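PDB 5U47: penicillin binding protein 2X from Streptococcus thermophilus, which probably cross-links peptides of adjacent glycan strands in peptidoglycan during septal cell wall synthesis, and is thought to be inactivated by beta-lactam antibiotics. Local coordinates for residues A[532-545]-A[558-570]. The protein carries 1 engineered substitution. Numbering follows the deposited sequence.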
ATOM      1  N   ALA A 532      10.485  -9.131  12.233  1.00 21.28           N
ATOM      2  CA  ALA A 532      11.192 -10.394  12.080  1.00 21.56           C
ATOM      3  C   ALA A 532      11.739 -10.497  10.656  1.00 22.67           C
ATOM      4  O   ALA A 532      11.084 -10.062   9.692  1.00 21.15           O
ATOM      5  CB  ALA A 532      10.255 -11.552  12.378  1.00 21.46           C
ATOM      6  N   MET A 533      12.951 -11.037  10.545  1.00 23.70           N
ATOM      7  CA  MET A 533      13.642 -11.217   9.284  1.00 24.89           C
ATOM      8  C   MET A 533      14.226 -12.618   9.249  1.00 25.29           C
ATOM      9  O   MET A 533      14.868 -13.061  10.193  1.00 25.91           O
ATOM     10  CB  MET A 533      14.757 -10.173   9.107  1.00 26.73           C
ATOM     11  CG  MET A 533      14.260  -8.737   9.200  1.00 26.99           C
ATOM     12  SD  MET A 533      15.597  -7.562   9.081  1.00 31.27           S
ATOM     13  CE  MET A 533      14.830  -6.002   9.504  1.00 28.65           C
ATOM     14  N   VAL A 534      13.990 -13.320   8.153  1.00 24.67           N
ATOM     15  CA  VAL A 534      14.431 -14.682   8.035  1.00 25.42           C
ATOM     16  C   VAL A 534      14.875 -14.953   6.602  1.00 25.91           C
ATOM     17  O   VAL A 534      14.302 -14.367   5.665  1.00 24.24           O
ATOM     18  CB  VAL A 534      13.282 -15.642   8.452  1.00 25.55           C
ATOM     19  CG1 VAL A 534      12.125 -15.578   7.470  1.00 25.25           C
ATOM     20  CG2 VAL A 534      13.769 -17.073   8.595  1.00 26.67           C
ATOM     21  N   PRO A 535      15.964 -15.700   6.402  1.00 27.13           N
ATOM     22  CA  PRO A 535      16.871 -16.177   7.450  1.00 28.89           C
ATOM     23  C   PRO A 535      17.674 -14.971   7.927  1.00 30.29           C
ATOM     24  O   PRO A 535      17.723 -13.960   7.239  1.00 31.16           O
ATOM     25  CB  PRO A 535      17.775 -17.184   6.737  1.00 30.24           C
ATOM     26  CG  PRO A 535      17.248 -17.334   5.362  1.00 29.57           C
ATOM     27  CD  PRO A 535      16.322 -16.201   5.070  1.00 27.89           C
ATOM     28  N   SER A 536      18.295 -15.068   9.089  1.00 31.52           N
ATOM     29  CA  SER A 536      18.958 -13.918   9.681  1.00 32.03           C
ATOM     30  C   SER A 536      20.145 -13.343   8.908  1.00 33.74           C
ATOM     31  O   SER A 536      20.239 -12.136   8.708  1.00 32.69           O
ATOM     32  CB  SER A 536      19.387 -14.251  11.115  1.00 34.30           C
ATOM     33  OG  SER A 536      20.085 -13.159  11.681  1.00 37.03           O
ATOM     34  N   GLU A 537      21.033 -14.214   8.464  1.00 34.99           N
ATOM     35  CA  GLU A 537      22.251 -13.783   7.831  1.00 38.18           C
ATOM     36  C   GLU A 537      22.083 -13.230   6.405  1.00 34.74           C
ATOM     37  O   GLU A 537      22.805 -12.334   6.021  1.00 33.43           O
ATOM     38  CB  GLU A 537      23.240 -14.944   7.859  1.00 42.53           C
ATOM     39  CG  GLU A 537      24.679 -14.521   7.808  1.00 48.61           C
ATOM     40  CD  GLU A 537      25.587 -15.626   8.310  1.00 54.02           C
ATOM     41  OE1 GLU A 537      25.720 -16.652   7.612  1.00 58.97           O
ATOM     42  OE2 GLU A 537      26.162 -15.456   9.409  1.00 57.12           O
ATOM     43  N   ASP A 538      21.129 -13.763   5.660  1.00 32.95           N
ATOM     44  CA  ASP A 538      20.846 -13.344   4.273  1.00 33.66           C
ATOM     45  C   ASP A 538      19.298 -13.301   4.139  1.00 30.86           C
ATOM     46  O   ASP A 538      18.688 -14.213   3.592  1.00 29.91           O
ATOM     47  CB  ASP A 538      21.487 -14.362   3.329  1.00 36.99           C
ATOM     48  CG  ASP A 538      21.260 -14.054   1.847  1.00 40.42           C
ATOM     49  OD1 ASP A 538      20.791 -12.930   1.493  1.00 40.13           O
ATOM     50  OD2 ASP A 538      21.573 -14.970   1.034  1.00 43.17           O
ATOM     51  N   PRO A 539      18.664 -12.240   4.667  1.00 27.98           N
ATOM     52  CA  PRO A 539      17.197 -12.232   4.718  1.00 26.40           C
ATOM     53  C   PRO A 539      16.454 -12.345   3.365  1.00 25.04           C
ATOM     54  O   PRO A 539      16.898 -11.819   2.352  1.00 24.17           O
ATOM     55  CB  PRO A 539      16.864 -10.911   5.433  1.00 26.28           C
ATOM     56  CG  PRO A 539      18.108 -10.503   6.135  1.00 27.38           C
ATOM     57  CD  PRO A 539      19.260 -11.077   5.350  1.00 28.42           C
ATOM     58  N   GLU A 540      15.352 -13.078   3.391  1.00 23.70           N
ATOM     59  CA  GLU A 540      14.486 -13.245   2.240  1.00 24.22           C
ATOM     60  C   GLU A 540      13.193 -12.483   2.470  1.00 22.42           C
ATOM     61  O   GLU A 540      12.686 -11.848   1.541  1.00 22.24           O
ATOM     62  CB  GLU A 540      14.172 -14.721   1.999  1.00 25.42           C
ATOM     63  CG  GLU A 540      15.383 -15.596   1.692  1.00 27.88           C
ATOM     64  CD  GLU A 540      15.969 -15.349   0.314  1.00 30.11           C
ATOM     65  OE1 GLU A 540      15.259 -14.806  -0.563  1.00 31.21           O
ATOM     66  OE2 GLU A 540      17.135 -15.727   0.093  1.00 34.38           O
ATOM     67  N   TYR A 541      12.684 -12.536   3.696  1.00 21.18           N
ATOM     68  CA  TYR A 541      11.435 -11.903   4.068  1.00 21.93           C
ATOM     69  C   TYR A 541      11.536 -11.097   5.375  1.00 22.61           C
ATOM     70  O   TYR A 541      12.315 -11.430   6.294  1.00 23.20           O
ATOM     71  CB  TYR A 541      10.304 -12.964   4.197  1.00 22.61           C
ATOM     72  CG  TYR A 541      10.176 -13.774   2.943  1.00 23.87           C
ATOM     73  CD1 TYR A 541       9.655 -13.214   1.773  1.00 24.89           C
ATOM     74  CD2 TYR A 541      10.657 -15.063   2.881  1.00 25.46           C
ATOM     75  CE1 TYR A 541       9.599 -13.942   0.596  1.00 25.59           C
ATOM     76  CE2 TYR A 541      10.611 -15.787   1.709  1.00 26.69           C
ATOM     77  CZ  TYR A 541      10.089 -15.232   0.579  1.00 25.91           C
ATOM     78  OH  TYR A 541      10.057 -15.986  -0.562  1.00 26.97           O
ATOM     79  N   ILE A 542      10.753 -10.022   5.415  1.00 21.37           N
ATOM     80  CA  ILE A 542      10.596  -9.167   6.577  1.00 22.32           C
ATOM     81  C   ILE A 542       9.101  -9.223   6.912  1.00 21.65           C
ATOM     82  O   ILE A 542       8.245  -9.161   6.009  1.00 20.29           O
ATOM     83  CB  ILE A 542      10.888  -7.674   6.275  1.00 23.28           C
ATOM     84  CG1 ILE A 542      12.314  -7.470   5.770  1.00 24.57           C
ATOM     85  CG2 ILE A 542      10.669  -6.814   7.526  1.00 24.76           C
ATOM     86  CD1 ILE A 542      12.505  -6.118   5.084  1.00 26.07           C
ATOM     87  N   MET A 543       8.792  -9.330   8.192  1.00 21.00           N
ATOM     88  CA  MET A 543       7.409  -9.266   8.637  1.00 20.58           C
ATOM     89  C   MET A 543       7.311  -8.280   9.795  1.00 20.09           C
ATOM     90  O   MET A 543       8.162  -8.268  10.692  1.00 21.02           O
ATOM     91  CB  MET A 543       6.895 -10.639   9.034  1.00 21.48           C
ATOM     92  CG  MET A 543       5.416 -10.639   9.340  1.00 22.56           C
ATOM     93  SD  MET A 543       4.771 -12.315   9.473  1.00 23.56           S
ATOM     94  CE  MET A 543       3.028 -11.934   9.557  1.00 23.36           C
ATOM     95  N   TYR A 544       6.273  -7.460   9.777  1.00 19.67           N
ATOM     96  CA  TYR A 544       6.043  -6.456  10.826  1.00 20.10           C
ATOM     97  C   TYR A 544       4.610  -6.569  11.293  1.00 19.76           C
ATOM     98  O   TYR A 544       3.677  -6.513  10.474  1.00 18.66           O
ATOM     99  CB  TYR A 544       6.346  -5.070  10.269  1.00 21.25           C
ATOM    100  CG  TYR A 544       6.158  -3.892  11.198  1.00 21.77           C
ATOM    101  CD1 TYR A 544       6.741  -3.866  12.460  1.00 22.28           C
ATOM    102  CD2 TYR A 544       5.523  -2.746  10.765  1.00 22.93           C
ATOM    103  CE1 TYR A 544       6.619  -2.759  13.289  1.00 23.21           C
ATOM    104  CE2 TYR A 544       5.387  -1.636  11.594  1.00 23.16           C
ATOM    105  CZ  TYR A 544       5.947  -1.642  12.848  1.00 23.11           C
ATOM    106  OH  TYR A 544       5.819  -0.539  13.673  1.00 24.13           O
ATOM    107  N   VAL A 545       4.431  -6.711  12.605  1.00 19.84           N
ATOM    108  CA  VAL A 545       3.114  -6.886  13.206  1.00 21.30           C
ATOM    109  C   VAL A 545       2.924  -5.909  14.337  1.00 22.27           C
ATOM    110  O   VAL A 545       3.866  -5.678  15.105  1.00 22.67           O
ATOM    111  CB  VAL A 545       2.962  -8.327  13.743  1.00 21.63           C
ATOM    112  CG1 VAL A 545       1.597  -8.541  14.384  1.00 22.32           C
ATOM    113  CG2 VAL A 545       3.182  -9.321  12.624  1.00 21.45           C
ATOM    114  N   PHE A 558       2.720 -13.454  19.518  1.00 28.13           N
ATOM    115  CA  PHE A 558       3.289 -13.174  18.200  1.00 27.35           C
ATOM    116  C   PHE A 558       3.537 -14.443  17.393  1.00 27.22           C
ATOM    117  O   PHE A 558       3.535 -14.401  16.162  1.00 26.71           O
ATOM    118  CB  PHE A 558       4.585 -12.362  18.283  1.00 26.49           C
ATOM    119  CG  PHE A 558       4.391 -10.918  18.624  1.00 26.55           C
ATOM    120  CD1 PHE A 558       3.498 -10.132  17.910  1.00 26.28           C
ATOM    121  CD2 PHE A 558       5.166 -10.317  19.605  1.00 27.95           C
ATOM    122  CE1 PHE A 558       3.336  -8.786  18.204  1.00 27.04           C
ATOM    123  CE2 PHE A 558       5.029  -8.961  19.894  1.00 28.21           C
ATOM    124  CZ  PHE A 558       4.110  -8.193  19.196  1.00 26.94           C
ATOM    125  N   ALA A 559       3.739 -15.564  18.082  1.00 28.93           N
ATOM    126  CA  ALA A 559       3.971 -16.841  17.406  1.00 28.73           C
ATOM    127  C   ALA A 559       2.757 -17.259  16.584  1.00 29.32           C
ATOM    128  O   ALA A 559       2.891 -17.980  15.609  1.00 29.07           O
ATOM    129  CB  ALA A 559       4.317 -17.916  18.394  1.00 31.23           C
ATOM    130  N   THR A 560       1.576 -16.819  17.008  1.00 28.91           N
ATOM    131  CA  THR A 560       0.341 -17.119  16.313  1.00 29.68           C
ATOM    132  C   THR A 560       0.328 -16.574  14.880  1.00 29.17           C
ATOM    133  O   THR A 560      -0.190 -17.214  13.968  1.00 29.27           O
ATOM    134  CB  THR A 560      -0.864 -16.525  17.093  1.00 30.26           C
ATOM    135  OG1 THR A 560      -0.881 -17.072  18.418  1.00 31.74           O
ATOM    136  CG2 THR A 560      -2.183 -16.832  16.399  1.00 30.73           C
ATOM    137  N   VAL A 561       0.938 -15.419  14.678  1.00 28.96           N
ATOM    138  CA  VAL A 561       0.892 -14.761  13.377  1.00 29.36           C
ATOM    139  C   VAL A 561       2.236 -14.796  12.629  1.00 28.42           C
ATOM    140  O   VAL A 561       2.259 -15.114  11.453  1.00 29.64           O
ATOM    141  CB  VAL A 561       0.272 -13.337  13.510  1.00 31.24           C
ATOM    142  CG1 VAL A 561       1.102 -12.437  14.391  1.00 33.07           C
ATOM    143  CG2 VAL A 561       0.084 -12.699  12.148  1.00 33.24           C
ATOM    144  N   VAL A 562       3.352 -14.553  13.306  1.00 26.32           N
ATOM    145  CA  VAL A 562       4.637 -14.527  12.627  1.00 26.41           C
ATOM    146  C   VAL A 562       5.120 -15.913  12.164  1.00 26.81           C
ATOM    147  O   VAL A 562       5.411 -16.096  10.985  1.00 26.86           O
ATOM    148  CB  VAL A 562       5.728 -13.858  13.494  1.00 25.52           C
ATOM    149  CG1 VAL A 562       7.061 -13.804  12.752  1.00 25.28           C
ATOM    150  CG2 VAL A 562       5.293 -12.461  13.900  1.00 25.19           C
ATOM    151  N   ASN A 563       5.150 -16.887  13.065  1.00 26.46           N
ATOM    152  CA  ASN A 563       5.714 -18.214  12.742  1.00 27.86           C
ATOM    153  C   ASN A 563       5.097 -18.903  11.524  1.00 26.82           C
ATOM    154  O   ASN A 563       5.822 -19.244  10.593  1.00 25.96           O
ATOM    155  CB  ASN A 563       5.690 -19.186  13.972  1.00 28.79           C
ATOM    156  CG  ASN A 563       6.437 -18.637  15.183  1.00 29.27           C
ATOM    157  OD1 ASN A 563       6.620 -17.438  15.312  1.00 29.75           O
ATOM    158  ND2 ASN A 563       6.854 -19.522  16.084  1.00 30.13           N
ATOM    159  N   PRO A 564       3.770 -19.119  11.526  1.00 27.04           N
ATOM    160  CA  PRO A 564       3.216 -19.842  10.378  1.00 27.81           C
ATOM    161  C   PRO A 564       3.248 -19.053   9.062  1.00 26.14           C
ATOM    162  O   PRO A 564       3.382 -19.649   8.000  1.00 26.10           O
ATOM    163  CB  PRO A 564       1.799 -20.190  10.828  1.00 29.19           C
ATOM    164  CG  PRO A 564       1.474 -19.244  11.922  1.00 28.67           C
ATOM    165  CD  PRO A 564       2.746 -18.797  12.538  1.00 27.62           C
ATOM    166  N   VAL A 565       3.145 -17.731   9.127  1.00 24.66           N
ATOM    167  CA  VAL A 565       3.150 -16.907   7.909  1.00 23.20           C
ATOM    168  C   VAL A 565       4.532 -16.910   7.279  1.00 23.43           C
ATOM    169  O   VAL A 565       4.656 -17.147   6.076  1.00 25.71           O
ATOM    170  CB  VAL A 565       2.633 -15.485   8.192  1.00 22.35           C
ATOM    171  CG1 VAL A 565       2.796 -14.578   6.944  1.00 21.01           C
ATOM    172  CG2 VAL A 565       1.169 -15.571   8.612  1.00 23.14           C
ATOM    173  N   LEU A 566       5.579 -16.690   8.073  1.00 23.81           N
ATOM    174  CA  LEU A 566       6.944 -16.765   7.528  1.00 24.48           C
ATOM    175  C   LEU A 566       7.316 -18.165   7.052  1.00 25.50           C
ATOM    176  O   LEU A 566       8.061 -18.299   6.078  1.00 25.12           O
ATOM    177  CB  LEU A 566       7.991 -16.242   8.518  1.00 25.03           C
ATOM    178  CG  LEU A 566       7.971 -14.740   8.706  1.00 24.64           C
ATOM    179  CD1 LEU A 566       9.043 -14.324   9.678  1.00 24.93           C
ATOM    180  CD2 LEU A 566       8.153 -14.012   7.375  1.00 25.37           C
ATOM    181  N   GLU A 567       6.819 -19.203   7.727  1.00 26.99           N
ATOM    182  CA  GLU A 567       7.066 -20.575   7.278  1.00 29.13           C
ATOM    183  C   GLU A 567       6.350 -20.814   5.942  1.00 29.13           C
ATOM    184  O   GLU A 567       6.899 -21.460   5.047  1.00 28.33           O
ATOM    185  CB  GLU A 567       6.659 -21.621   8.328  1.00 32.52           C
ATOM    186  CG  GLU A 567       7.687 -21.740   9.441  1.00 35.96           C
ATOM    187  CD  GLU A 567       7.380 -22.815  10.458  1.00 41.16           C
ATOM    188  OE1 GLU A 567       6.219 -23.287  10.532  1.00 45.01           O
ATOM    189  OE2 GLU A 567       8.321 -23.199  11.182  1.00 44.53           O
ATOM    190  N   GLU A 568       5.137 -20.273   5.809  1.00 28.93           N
ATOM    191  CA  GLU A 568       4.394 -20.409   4.558  1.00 30.02           C
ATOM    192  C   GLU A 568       5.152 -19.691   3.450  1.00 27.95           C
ATOM    193  O   GLU A 568       5.288 -20.225   2.363  1.00 28.50           O
ATOM    194  CB  GLU A 568       2.977 -19.835   4.676  1.00 31.96           C
ATOM    195  CG  GLU A 568       2.070 -20.164   3.481  1.00 36.04           C
ATOM    196  CD  GLU A 568       1.736 -21.652   3.349  1.00 39.39           C
ATOM    197  OE1 GLU A 568       1.966 -22.433   4.311  1.00 42.33           O
ATOM    198  OE2 GLU A 568       1.234 -22.044   2.273  1.00 44.10           O
ATOM    199  N   ALA A 569       5.664 -18.491   3.742  1.00 26.16           N
ATOM    200  CA  ALA A 569       6.415 -17.719   2.753  1.00 25.88           C
ATOM    201  C   ALA A 569       7.642 -18.477   2.267  1.00 28.37           C
ATOM    202  O   ALA A 569       7.910 -18.542   1.052  1.00 27.31           O
ATOM    203  CB  ALA A 569       6.839 -16.372   3.316  1.00 24.19           C
ATOM    204  N   MET A 570       8.395 -19.026   3.223  1.00 28.69           N
ATOM    205  CA  MET A 570       9.583 -19.816   2.889  1.00 30.18           C
ATOM    206  C   MET A 570       9.223 -21.076   2.085  1.00 32.60           C
ATOM    207  O   MET A 570       9.938 -21.434   1.154  1.00 33.02           O
ATOM    208  CB  MET A 570      10.372 -20.196   4.145  1.00 30.38           C
ATOM    209  CG  MET A 570      11.053 -19.029   4.840  1.00 30.36           C
ATOM    210  SD  MET A 570      12.368 -18.237   3.882  1.00 30.73           S
ATOM    211  CE  MET A 570      13.633 -19.493   3.903  1.00 33.86           C
TER
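Leu566 and Met543 meet at the centre of a helix-on-sheet packing in the transpeptidase domain, which has the beta-lactamase-like fold. Helix 558-570 lies along a beta hairpin of the five-stranded antiparallel sheet and runs nearly antiparallel to strand 541-545, at 158°. No hydrogen bond joins the two segments.

Most contacts are aliphatic. The two methyls of Leu566 divide between the strands of the hairpin: CD1 meets Val534 CG1 at 4.0 Å and also touches Ala532, while CD2 rests on the CB atoms of Tyr541 and Met543. With CG anti to its backbone N (chi1 -173°) and an extended chain, Met543 reaches the helix and crosses Val565 at about a right angle. Met543 CE lies 3.7 Å from Val565 CG1. The same methyl lies by Val561 O, a buried carbonyl with no polar partner in the model. Val545 and Val561 meet tip to tip, CG1 to CG1 at 3.9 Å. On the other side of the sheet, helix 416-427 packs against Met533 and Tyr544.

Aromatic contacts gather at Tyr541. Ala569 CB sits over the Tyr541 ring, 4.1 Å from its centroid, in a CH-pi contact. Met570 has a bent chain and makes a Met-aromatic contact at the ring edge, with SD in the ring plane and 3.7 Å from Tyr541 CE2.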